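Local coordinates for nodulation protein S (Bradyrhizobium sp., PDB 3OFK) that is a SAM-dependent N-methyltransferase that probably methylates an intermediate in the synthesis of nodulation (Nod) factors, at residues D11-Y14 and Q15-R19; E35-R38 and H39-L43; G63-T66 and E67-P71; T135-D138 and N139-K142; R156-T159 and C160-W163. All coordinates share one frame; numbering follows the deposited sequence.

Contact 1: D11-Y14 and Q15-R19; sequences DNTY and QSLER. With SAH (S-adenosyl-L-homocysteine), chain E.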
# COMPACT_ATOMS: atom_id res chain seq x y z
N ASP A 11 -20.50 -8.83 -3.71
CA ASP A 11 -20.96 -8.23 -4.98
C ASP A 11 -20.01 -7.15 -5.56
O ASP A 11 -19.99 -6.89 -6.76
CB ASP A 11 -22.38 -7.68 -4.82
CG ASP A 11 -23.42 -8.78 -4.68
OD1 ASP A 11 -23.05 -9.97 -4.79
OD2 ASP A 11 -24.61 -8.47 -4.47
N ASN A 12 -19.19 -6.56 -4.72
CA ASN A 12 -18.32 -5.50 -5.17
C ASN A 12 -17.15 -5.29 -4.22
O ASN A 12 -17.09 -5.84 -3.13
CB ASN A 12 -19.12 -4.19 -5.35
CG ASN A 12 -19.80 -3.73 -4.06
OD1 ASN A 12 -19.15 -3.43 -3.06
ND2 ASN A 12 -21.12 -3.65 -4.10
N THR A 13 -16.20 -4.48 -4.66
CA THR A 13 -14.97 -4.32 -3.90
C THR A 13 -15.24 -3.55 -2.59
O THR A 13 -14.61 -3.83 -1.58
CB THR A 13 -13.85 -3.67 -4.79
OG1 THR A 13 -13.51 -4.57 -5.85
CG2 THR A 13 -12.62 -3.33 -3.98
N TYR A 14 -16.20 -2.64 -2.59
CA TYR A 14 -16.55 -1.98 -1.33
C TYR A 14 -16.90 -3.03 -0.26
O TYR A 14 -16.39 -2.98 0.85
CB TYR A 14 -17.69 -0.95 -1.51
CG TYR A 14 -18.16 -0.35 -0.20
CD1 TYR A 14 -17.73 0.91 0.21
CD2 TYR A 14 -19.04 -1.07 0.65
CE1 TYR A 14 -18.15 1.46 1.43
CE2 TYR A 14 -19.46 -0.54 1.88
CZ TYR A 14 -19.01 0.73 2.26
OH TYR A 14 -19.41 1.28 3.46
N GLN A 15 -17.77 -3.98 -0.60
CA GLN A 15 -18.22 -4.97 0.38
C GLN A 15 -17.09 -5.89 0.83
O GLN A 15 -17.04 -6.33 1.99
CB GLN A 15 -19.37 -5.79 -0.19
CG GLN A 15 -20.64 -4.98 -0.49
CD GLN A 15 -21.71 -5.85 -1.13
OE1 GLN A 15 -21.45 -6.99 -1.50
NE2 GLN A 15 -22.92 -5.31 -1.26
N SER A 16 -16.17 -6.17 -0.08
CA SER A 16 -15.00 -6.97 0.20
C SER A 16 -14.16 -6.29 1.28
O SER A 16 -13.78 -6.92 2.28
CB SER A 16 -14.18 -7.14 -1.08
OG SER A 16 -12.98 -7.83 -0.82
N LEU A 17 -13.87 -5.01 1.06
CA LEU A 17 -13.14 -4.18 1.99
C LEU A 17 -13.85 -4.11 3.37
O LEU A 17 -13.21 -4.35 4.41
CB LEU A 17 -12.99 -2.78 1.38
CG LEU A 17 -11.69 -2.44 0.65
CD1 LEU A 17 -10.98 -3.63 0.03
CD2 LEU A 17 -11.81 -1.30 -0.37
N GLU A 18 -15.13 -3.77 3.34
CA GLU A 18 -15.99 -3.61 4.54
C GLU A 18 -16.01 -4.90 5.38
O GLU A 18 -16.03 -4.89 6.61
CB GLU A 18 -17.41 -3.24 4.08
CG GLU A 18 -18.49 -3.18 5.15
CD GLU A 18 -19.92 -3.04 4.57
OE1 GLU A 18 -20.31 -3.83 3.66
OE2 GLU A 18 -20.66 -2.14 5.04
N ARG A 19 -16.00 -6.02 4.68
CA ARG A 19 -15.99 -7.31 5.36
C ARG A 19 -14.66 -7.57 6.06
O ARG A 19 -14.65 -7.99 7.23
CB ARG A 19 -16.30 -8.41 4.37
CG ARG A 19 -17.77 -8.44 3.98
CD ARG A 19 -18.63 -9.18 5.01
NE ARG A 19 -19.81 -9.81 4.39
CZ ARG A 19 -19.82 -10.99 3.77
NH1 ARG A 19 -18.71 -11.72 3.67
NH2 ARG A 19 -20.95 -11.45 3.24
N SAH E . -1.00 -1.03 2.92
CA SAH E . -1.37 -1.87 4.05
CB SAH E . -2.84 -2.25 3.95
CG SAH E . -3.30 -3.15 2.82
SD SAH E . -5.03 -3.71 2.93
C SAH E . -0.50 -3.12 4.21
O SAH E . 0.24 -3.51 3.30
OXT SAH E . -0.53 -3.78 5.25
C5' SAH E . -5.67 -2.60 1.64
C4' SAH E . -6.20 -1.24 2.06
O4' SAH E . -6.40 -0.45 0.89
C3' SAH E . -7.53 -1.28 2.81
O3' SAH E . -7.49 -0.39 3.93
C2' SAH E . -8.53 -0.80 1.74
O2' SAH E . -9.66 -0.17 2.31
C1' SAH E . -7.68 0.16 0.97
N9 SAH E . -8.10 0.53 -0.40
C8 SAH E . -8.63 -0.29 -1.36
N7 SAH E . -8.83 0.44 -2.48
C5 SAH E . -8.43 1.71 -2.25
C6 SAH E . -8.39 2.80 -3.12
N6 SAH E . -8.90 2.68 -4.37
N1 SAH E . -7.91 3.99 -2.62
C2 SAH E . -7.44 4.07 -1.32
N3 SAH E . -7.46 2.95 -0.49
C4 SAH E . -7.93 1.77 -0.96
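N12 and Q15 meet at the first turn of helix 13-21, where N12 OD1 accepts the backbone N-H of Q15 (OD1 to N 2.9 Å). The donor stands 25° out of the carbonyl plane of the amide. With chi1 at 59°, the N12 amide sits between its own backbone N and carbonyl carbon, and this folds OD1 back over the turn. Q15 answers along the same stretch: its chain runs extended beyond CG, and OE1 accepts from D11 N at 3.0 Å. The Q15 and N12 side chains cross at nearly a right angle, with Q15 CG resting 3.4 Å from N12 OD1.

This is an N-cap. Asparagine suits it because a short side chain with a carbonyl can serve one of the first-turn amides, which lack the usual i-4 carbonyl of a helix. In a capping box the third helical residue would return its bond to the cap's own N-H; here the longer glutamine bonds the residue before the cap.

One turn on, Y14 CE2 lies 3.7 Å from E18 CD; ring and carboxylate are turned 72° apart, and the carboxylate comes up obliquely, on the exposed side of the helix. On the inner side the leucine L17 turns to the cofactor product: its CG is 3.5 Å from O2' of SAH, and its CD2 is 3.5 Å from C8 of the adenine. A branched apolar chain can cover ribose and base together. The helical bond L17 N to T13 O fixes its backbone, V81 packs against its side chain, and nearby D80 hydrogen-bonds SAH through OD2.

Contact 2: E35-R38 and H39-L43; sequences ERER and HTQLL. With SAH (S-adenosyl-L-homocysteine), chain E.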
# COMPACT_ATOMS: atom_id res chain seq x y z
N GLU A 35 2.76 -11.85 6.78
CA GLU A 35 2.40 -10.44 6.72
C GLU A 35 3.36 -9.63 7.59
O GLU A 35 3.77 -8.55 7.20
CB GLU A 35 0.93 -10.21 7.10
CG GLU A 35 -0.08 -10.95 6.20
CD GLU A 35 -0.15 -10.39 4.80
OE1 GLU A 35 0.46 -9.34 4.52
OE2 GLU A 35 -0.83 -11.01 3.97
N ARG A 36 3.77 -10.19 8.74
CA ARG A 36 4.77 -9.50 9.57
C ARG A 36 6.11 -9.34 8.81
O ARG A 36 6.67 -8.24 8.81
CB ARG A 36 4.98 -10.19 10.94
CG ARG A 36 3.75 -10.12 11.88
CD ARG A 36 4.06 -10.63 13.33
NE ARG A 36 4.43 -12.07 13.41
CZ ARG A 36 3.60 -13.09 13.66
NH1 ARG A 36 2.30 -12.91 13.85
NH2 ARG A 36 4.08 -14.32 13.74
N GLU A 37 6.58 -10.42 8.15
CA GLU A 37 7.81 -10.39 7.33
C GLU A 37 7.68 -9.41 6.14
O GLU A 37 8.62 -8.70 5.81
CB GLU A 37 8.23 -11.76 6.78
CG GLU A 37 9.76 -11.83 6.61
CD GLU A 37 10.24 -12.72 5.48
OE1 GLU A 37 9.68 -13.82 5.28
OE2 GLU A 37 11.22 -12.31 4.81
N ARG A 38 6.50 -9.39 5.52
CA ARG A 38 6.25 -8.42 4.45
C ARG A 38 6.39 -6.98 4.93
O ARG A 38 7.01 -6.14 4.27
CB ARG A 38 4.86 -8.61 3.85
CG ARG A 38 4.61 -7.77 2.64
CD ARG A 38 3.26 -8.12 2.01
NE ARG A 38 2.13 -7.86 2.90
CZ ARG A 38 1.60 -6.65 3.17
NH1 ARG A 38 2.08 -5.51 2.65
NH2 ARG A 38 0.57 -6.58 3.99
N HIS A 39 5.77 -6.71 6.08
CA HIS A 39 5.89 -5.44 6.74
C HIS A 39 7.31 -5.07 7.13
O HIS A 39 7.68 -3.90 7.05
CB HIS A 39 5.01 -5.42 7.99
CG HIS A 39 3.58 -5.11 7.71
ND1 HIS A 39 2.69 -4.81 8.72
CD2 HIS A 39 2.91 -4.97 6.55
CE1 HIS A 39 1.50 -4.56 8.19
NE2 HIS A 39 1.62 -4.63 6.87
N THR A 40 8.09 -6.06 7.56
CA THR A 40 9.51 -5.85 7.85
C THR A 40 10.22 -5.37 6.59
O THR A 40 10.93 -4.36 6.64
CB THR A 40 10.17 -7.12 8.45
OG1 THR A 40 9.52 -7.46 9.68
CG2 THR A 40 11.65 -6.89 8.71
N GLN A 41 9.99 -6.05 5.46
CA GLN A 41 10.56 -5.62 4.18
C GLN A 41 10.06 -4.26 3.73
O GLN A 41 10.81 -3.40 3.29
CB GLN A 41 10.28 -6.65 3.07
CG GLN A 41 11.04 -7.98 3.21
CD GLN A 41 12.51 -7.80 3.45
OE1 GLN A 41 13.14 -6.90 2.89
NE2 GLN A 41 13.09 -8.67 4.29
N LEU A 42 8.77 -4.08 3.81
CA LEU A 42 8.18 -2.79 3.47
C LEU A 42 8.80 -1.63 4.32
O LEU A 42 9.16 -0.59 3.77
CB LEU A 42 6.65 -2.88 3.63
CG LEU A 42 5.82 -1.88 2.83
CD1 LEU A 42 5.82 -2.25 1.34
CD2 LEU A 42 4.42 -1.79 3.37
N LEU A 43 8.94 -1.82 5.64
CA LEU A 43 9.57 -0.80 6.49
C LEU A 43 11.07 -0.66 6.18
O LEU A 43 11.55 0.45 6.15
CB LEU A 43 9.35 -1.06 7.99
CG LEU A 43 9.75 0.07 8.96
CD1 LEU A 43 8.97 1.35 8.72
CD2 LEU A 43 9.57 -0.34 10.38
N SAH E . -1.00 -1.03 2.92
CA SAH E . -1.37 -1.87 4.05
CB SAH E . -2.84 -2.25 3.95
CG SAH E . -3.30 -3.15 2.82
SD SAH E . -5.03 -3.71 2.93
C SAH E . -0.50 -3.12 4.21
O SAH E . 0.24 -3.51 3.30
OXT SAH E . -0.53 -3.78 5.25
C5' SAH E . -5.67 -2.60 1.64
C4' SAH E . -6.20 -1.24 2.06
O4' SAH E . -6.40 -0.45 0.89
C3' SAH E . -7.53 -1.28 2.81
O3' SAH E . -7.49 -0.39 3.93
C2' SAH E . -8.53 -0.80 1.74
O2' SAH E . -9.66 -0.17 2.31
C1' SAH E . -7.68 0.16 0.97
N9 SAH E . -8.10 0.53 -0.40
C8 SAH E . -8.63 -0.29 -1.36
N7 SAH E . -8.83 0.44 -2.48
C5 SAH E . -8.43 1.71 -2.25
C6 SAH E . -8.39 2.80 -3.12
N6 SAH E . -8.90 2.68 -4.37
N1 SAH E . -7.91 3.99 -2.62
C2 SAH E . -7.44 4.07 -1.32
N3 SAH E . -7.46 2.95 -0.49
C4 SAH E . -7.93 1.77 -0.96
O HOH W 1 13.40 -10.99 5.81
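R38 and H39, neighbours on helix 33-46, grasp the same carboxylate of SAH. In R38, CB and then CG leave alongside the next peptide, R38 CG staying 3.8 Å from H39 N. With CG anti to the backbone nitrogen (chi1 -173°), the chain stays straight as far as CD before bending at chi3. At NE the first polar bond appears, R38 NE to E35 OE1 at 2.8 Å. NH2 donates to the same oxygen, so the guanidinium grips the glutamate side-on through two nitrogens, with that oxygen within 2° of its plane. One turn back on the helix, E35 thus sets the rotation of the arginine and probably balances part of its charge. NH2 also bonds both SAH oxygens more distantly, while R38 NH1 makes the shorter contact, 2.8 Å to SAH O. Over one face of the guanidinium lies H39 CD2. The imidazole, standing at 78° to the guanidinium, presents its NE2 edge to the ligand: H39 NE2 donates to SAH OXT (2.8 Å), which lies in the ring plane. On the far side, ND1 probably hydrogen-bonds K68 NZ, which helps fix the turn of the ring.

Away from the ligand, a water donates to E37 OE2 at 2.7 Å and accepts weakly from Q41 NE2; Q41 OE1 is held by R44. Arginine can donate to E35 and SAH at once, histidine has two ring nitrogens for two partners, and the E35 anion orients the guanidinium; together they build the pocket for the cofactor's amino acid carboxylate in this Rossmann-like methyltransferase.

Contact 3: G63-T66 and E67-P71; sequences GAFT and EKLAP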
# COMPACT_ATOMS: atom_id res chain seq x y z
N GLY A 63 -4.24 -0.23 10.56
CA GLY A 63 -3.14 0.61 11.06
C GLY A 63 -1.88 -0.15 11.44
O GLY A 63 -0.99 0.44 12.03
N ALA A 64 -1.81 -1.45 11.14
CA ALA A 64 -0.63 -2.25 11.53
C ALA A 64 0.66 -1.65 10.96
O ALA A 64 1.65 -1.53 11.71
CB ALA A 64 -0.77 -3.71 11.16
N PHE A 65 0.67 -1.27 9.68
CA PHE A 65 1.86 -0.67 9.09
C PHE A 65 1.99 0.82 9.43
O PHE A 65 3.11 1.28 9.67
CB PHE A 65 1.97 -0.90 7.57
CG PHE A 65 3.32 -0.51 7.03
CD1 PHE A 65 4.39 -1.39 7.15
CD2 PHE A 65 3.53 0.73 6.49
CE1 PHE A 65 5.66 -1.03 6.71
CE2 PHE A 65 4.78 1.10 6.02
CZ PHE A 65 5.87 0.18 6.16
N THR A 66 0.88 1.54 9.49
CA THR A 66 0.86 2.94 9.88
C THR A 66 1.63 3.10 11.20
O THR A 66 2.49 3.99 11.31
CB THR A 66 -0.58 3.44 10.07
OG1 THR A 66 -1.44 2.87 9.08
CG2 THR A 66 -0.65 4.98 10.02
N GLU A 67 1.35 2.20 12.14
CA GLU A 67 1.95 2.19 13.48
C GLU A 67 3.46 2.01 13.47
O GLU A 67 4.16 2.53 14.35
CB GLU A 67 1.30 1.08 14.31
CG GLU A 67 1.91 0.89 15.69
CD GLU A 67 1.00 0.19 16.68
OE1 GLU A 67 0.45 -0.88 16.31
OE2 GLU A 67 0.84 0.74 17.81
N LYS A 68 3.94 1.25 12.50
CA LYS A 68 5.37 0.98 12.33
C LYS A 68 6.06 2.13 11.60
O LYS A 68 7.19 2.48 11.89
CB LYS A 68 5.54 -0.33 11.56
CG LYS A 68 5.00 -1.55 12.33
CD LYS A 68 4.99 -2.83 11.51
CE LYS A 68 4.08 -3.86 12.17
NZ LYS A 68 3.87 -5.07 11.34
N LEU A 69 5.33 2.77 10.69
CA LEU A 69 5.85 3.87 9.89
C LEU A 69 5.87 5.21 10.62
O LEU A 69 6.82 5.98 10.46
CB LEU A 69 5.02 3.99 8.62
CG LEU A 69 5.55 4.88 7.49
CD1 LEU A 69 6.87 4.33 6.92
CD2 LEU A 69 4.46 5.00 6.39
N ALA A 70 4.84 5.48 11.44
CA ALA A 70 4.62 6.82 12.03
C ALA A 70 5.83 7.42 12.75
O ALA A 70 6.14 8.59 12.53
CB ALA A 70 3.34 6.87 12.98
N PRO A 71 6.52 6.63 13.62
CA PRO A 71 7.60 7.22 14.38
C PRO A 71 8.79 7.70 13.56
O PRO A 71 9.66 8.37 14.09
CB PRO A 71 8.05 6.10 15.31
CG PRO A 71 7.02 5.01 15.18
CD PRO A 71 6.32 5.20 13.93
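In the beta-alpha-beta unit of strand 52-58, helix 64-69 and strand 73-80, part of the Rossmann-like cofactor fold, F65 and L69 pack one turn apart. F65 CE2 lies 3.9 Å from L69 CB and similarly near CD2, the two side chains meeting at an oblique angle. Both hydrophobic groups suit this face, because it lies on V119 of the sheet, and F65 also reaches L42 and L43 of helix 33-46.

G63 lies just ahead of the turn, and at its positive phi (95°) a side chain would jam against the preceding carbonyl; G63 O accepts from E67 N at 2.9 Å. Further along, A70 N bonds T66 O at 2.8 Å. T66 itself directs OG1 to E57, and E67 forms a salt bridge with R92.

K68 runs back beside A64. Its extended methylenes lie along A64 O, with K68 CG and CE both 3.4 Å from that oxygen, while NZ goes on to H39. A64 O is buried with no hydrogen-bond partner in the model. Aliphatic lysine carbons therefore wrap a backbone carbonyl that they cannot satisfy, and the nearby ammonium group may ease the cost electrostatically.

Contact 4: T135-D138 and N139-K142; sequences TAID and NMVK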
# COMPACT_ATOMS: atom_id res chain seq x y z
N THR A 135 -3.98 5.87 -14.01
CA THR A 135 -4.40 7.15 -13.46
C THR A 135 -3.87 7.30 -12.02
O THR A 135 -3.28 8.31 -11.67
CB THR A 135 -5.93 7.32 -13.46
OG1 THR A 135 -6.39 7.50 -14.81
CG2 THR A 135 -6.34 8.53 -12.64
N ALA A 136 -4.12 6.30 -11.20
CA ALA A 136 -3.62 6.30 -9.81
C ALA A 136 -2.09 6.39 -9.75
O ALA A 136 -1.54 7.08 -8.92
CB ALA A 136 -4.08 5.05 -9.09
N ILE A 137 -1.40 5.65 -10.59
CA ILE A 137 0.04 5.73 -10.64
C ILE A 137 0.48 7.13 -11.04
O ILE A 137 1.38 7.65 -10.42
CB ILE A 137 0.63 4.67 -11.55
CG1 ILE A 137 0.44 3.33 -10.92
CG2 ILE A 137 2.13 4.87 -11.78
CD1 ILE A 137 0.66 2.22 -11.83
N ASP A 138 -0.17 7.76 -12.02
CA ASP A 138 0.26 9.10 -12.46
C ASP A 138 0.12 10.06 -11.28
O ASP A 138 0.93 10.99 -11.09
CB ASP A 138 -0.57 9.63 -13.66
CG ASP A 138 -0.36 8.83 -14.94
OD1 ASP A 138 0.59 8.04 -15.01
OD2 ASP A 138 -1.18 8.97 -15.89
N ASN A 139 -0.94 9.86 -10.51
CA ASN A 139 -1.25 10.71 -9.36
C ASN A 139 -0.16 10.58 -8.31
O ASN A 139 0.29 11.57 -7.74
CB ASN A 139 -2.63 10.32 -8.79
CG ASN A 139 -3.20 11.36 -7.79
OD1 ASN A 139 -2.79 12.53 -7.76
ND2 ASN A 139 -4.16 10.92 -6.98
N MET A 140 0.23 9.33 -8.03
CA MET A 140 1.31 9.04 -7.09
C MET A 140 2.64 9.66 -7.58
O MET A 140 3.36 10.31 -6.78
CB MET A 140 1.45 7.53 -6.91
CG MET A 140 0.31 6.90 -6.20
SD MET A 140 0.73 5.23 -5.67
CE MET A 140 0.97 4.32 -7.21
N VAL A 141 2.95 9.51 -8.87
CA VAL A 141 4.19 10.07 -9.42
C VAL A 141 4.17 11.59 -9.22
O VAL A 141 5.14 12.15 -8.71
CB VAL A 141 4.39 9.73 -10.92
CG1 VAL A 141 5.60 10.53 -11.52
CG2 VAL A 141 4.57 8.24 -11.07
N LYS A 142 3.05 12.21 -9.58
CA LYS A 142 2.88 13.65 -9.44
C LYS A 142 3.10 14.13 -8.01
O LYS A 142 3.71 15.19 -7.81
CB LYS A 142 1.50 14.09 -9.94
CG LYS A 142 1.16 15.57 -9.65
CD LYS A 142 -0.27 15.89 -10.11
CE LYS A 142 -1.06 16.64 -9.03
NZ LYS A 142 -1.35 15.74 -7.87
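I137 and M140 slant across one another on helix 130-142, the end of the methionine coming back over the isoleucine. M140 CE touches I137 CG1 at 3.9 Å and I137 CA at 3.8 Å. The bend at chi3 (-65°) is what returns the methyl to the preceding turn; until then the chain is fairly straight, with M140 CG 3.3 Å from A136 O. An unbranched thioether suits the place because its bonds turn easily, so its methyl can bend back onto I137.

On another side of I137, its CG2 branch approaches V141 CG2 at 4.2 Å, a looser methyl-to-methyl contact one helical turn apart. V141 CG2 also sits 3.3 Å from I137 O, beside the backbone bond from V141 N to that same oxygen (2.9 Å). Two beta-branched residues spaced by four thus make an apolar ridge.

N139 turns the other way. Its CB rests 3.4 Å from A136 O, but CG is anti to the backbone N (chi1 -166°), which carries the amide off from the helix to donate through ND2 to the carbonyls of I106 and F109. Asparagine fits because one NH2 serves two acceptors.

The isoleucine packs on V172, I175 and L176 of helix 169-179, and V141 on A179 of the same helix. A136 faces I106 and L127, M140 meets L124, and the helix leads from strand 115-121 toward its parallel neighbour, strand 148-155.

Contact 5: R156-T159 and C160-W163; sequences RDAT and CRRW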
# COMPACT_ATOMS: atom_id res chain seq x y z
N ARG A 156 1.69 -11.12 -6.58
CA ARG A 156 2.03 -11.22 -7.99
C ARG A 156 0.80 -11.23 -8.89
O ARG A 156 -0.31 -11.49 -8.43
CB ARG A 156 2.87 -12.46 -8.26
CG ARG A 156 4.31 -12.30 -7.80
CD ARG A 156 5.12 -13.56 -8.02
NE ARG A 156 6.50 -13.44 -7.52
CZ ARG A 156 7.49 -12.77 -8.13
NH1 ARG A 156 7.30 -12.14 -9.28
NH2 ARG A 156 8.68 -12.73 -7.57
N ASP A 157 1.04 -10.95 -10.18
CA ASP A 157 -0.00 -10.96 -11.22
C ASP A 157 -0.93 -12.19 -11.16
O ASP A 157 -2.18 -12.05 -11.12
CB ASP A 157 0.65 -10.90 -12.62
CG ASP A 157 1.17 -9.51 -12.99
OD1 ASP A 157 0.89 -8.56 -12.25
OD2 ASP A 157 1.85 -9.38 -14.05
N ALA A 158 -0.31 -13.38 -11.18
CA ALA A 158 -1.02 -14.66 -11.18
C ALA A 158 -1.89 -14.78 -9.95
O ALA A 158 -3.03 -15.23 -10.04
CB ALA A 158 -0.03 -15.81 -11.20
N THR A 159 -1.34 -14.44 -8.80
CA THR A 159 -2.10 -14.50 -7.55
C THR A 159 -3.26 -13.53 -7.61
O THR A 159 -4.38 -13.87 -7.23
CB THR A 159 -1.24 -14.13 -6.32
OG1 THR A 159 -0.32 -15.19 -6.02
CG2 THR A 159 -2.15 -13.87 -5.10
N CYS A 160 -2.99 -12.32 -8.10
CA CYS A 160 -4.01 -11.28 -8.21
C CYS A 160 -5.14 -11.70 -9.14
O CYS A 160 -6.29 -11.43 -8.87
CB CYS A 160 -3.39 -9.97 -8.67
SG CYS A 160 -2.59 -9.14 -7.35
N ARG A 161 -4.79 -12.37 -10.23
CA ARG A 161 -5.78 -12.84 -11.19
C ARG A 161 -6.63 -13.98 -10.61
O ARG A 161 -7.83 -14.05 -10.88
CB ARG A 161 -5.12 -13.28 -12.49
CG ARG A 161 -4.69 -12.12 -13.41
CD ARG A 161 -4.40 -12.64 -14.84
NE ARG A 161 -3.59 -13.87 -14.83
CZ ARG A 161 -2.25 -13.94 -14.80
NH1 ARG A 161 -1.51 -12.83 -14.79
NH2 ARG A 161 -1.65 -15.12 -14.79
N ARG A 162 -6.01 -14.84 -9.81
CA ARG A 162 -6.73 -15.88 -9.08
C ARG A 162 -7.69 -15.24 -8.08
O ARG A 162 -8.76 -15.79 -7.80
CB ARG A 162 -5.75 -16.83 -8.37
CG ARG A 162 -6.21 -18.27 -8.33
CD ARG A 162 -5.15 -19.23 -7.77
NE ARG A 162 -4.44 -18.72 -6.58
CZ ARG A 162 -3.20 -18.22 -6.58
NH1 ARG A 162 -2.48 -18.14 -7.70
NH2 ARG A 162 -2.66 -17.79 -5.44
N TRP A 163 -7.33 -14.07 -7.55
CA TRP A 163 -8.21 -13.35 -6.64
C TRP A 163 -9.34 -12.57 -7.33
O TRP A 163 -10.09 -11.87 -6.67
CB TRP A 163 -7.42 -12.39 -5.74
CG TRP A 163 -6.56 -13.07 -4.70
CD1 TRP A 163 -6.63 -14.37 -4.26
CD2 TRP A 163 -5.52 -12.45 -3.95
NE1 TRP A 163 -5.68 -14.59 -3.29
CE2 TRP A 163 -4.99 -13.42 -3.08
CE3 TRP A 163 -4.97 -11.16 -3.94
CZ2 TRP A 163 -3.93 -13.16 -2.21
CZ3 TRP A 163 -3.92 -10.89 -3.07
CH2 TRP A 163 -3.41 -11.89 -2.22
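T159, in helix 157-162, and W163, just past its last turn, make the tightly packed part. The methyl T159 CG2 stands over the indole of W163, 3.5 Å from the centroid of the six-membered ring and 14° off its normal, a CH-pi contact. W163 CG also lies 3.4 Å from T159 O, so the carbonyl that accepts from W163 N (3.0 Å) sits over the ring as well. Having its CG anti to the carbonyl carbon (chi1 -70°) swings the tryptophan back alongside the threonine. Beside them C160, small enough for a buried place, packs on S154 and A155 of strand 148-155. R162 is tied down by a salt bridge from NH2 to D194, its length letting it pass T159 to reach that acid.

The loose, exposed member is R161. Bent at chi3, it lies along the helix so that A158 CA is 3.6 Å from the R161 guanidinium plane, toward its rim, with R161 NH1 3.6 Å from D157 CB. No salt bridge forms there: the D157 carboxylate is taken by T171 and the G168 amide.

The apolar methyl and aromatic face thus hold one side by dispersion, whereas on the open side an arginine lies flat on the helix without a direct ion pair to D157, a contact probably easier to rearrange.

Overall arrangement
Contacts 1 and 2 approach SAH from different ends: L17 at the ribose and adenine, R38 and H39 at the carboxylate, with the centres of the two contacts 25 Å apart. Contacts 2 and 3 are the pair that touch. They join where K68 NZ comes within 2.9 Å of H39 ND1, and F65 CE1 packs 3.7 Å from L42 CD2, so helix 64-69 backs the carboxylate site. Contact 4 lies across the chain's centre from both; its A136 side chain is about 7 Å from SAH, near I106 and D105, which bind the ligand. Contact 5 stays outside the first shell, with the W163 side chain about 9 Å from SAH and nearest atoms about 8 Å from contact 1.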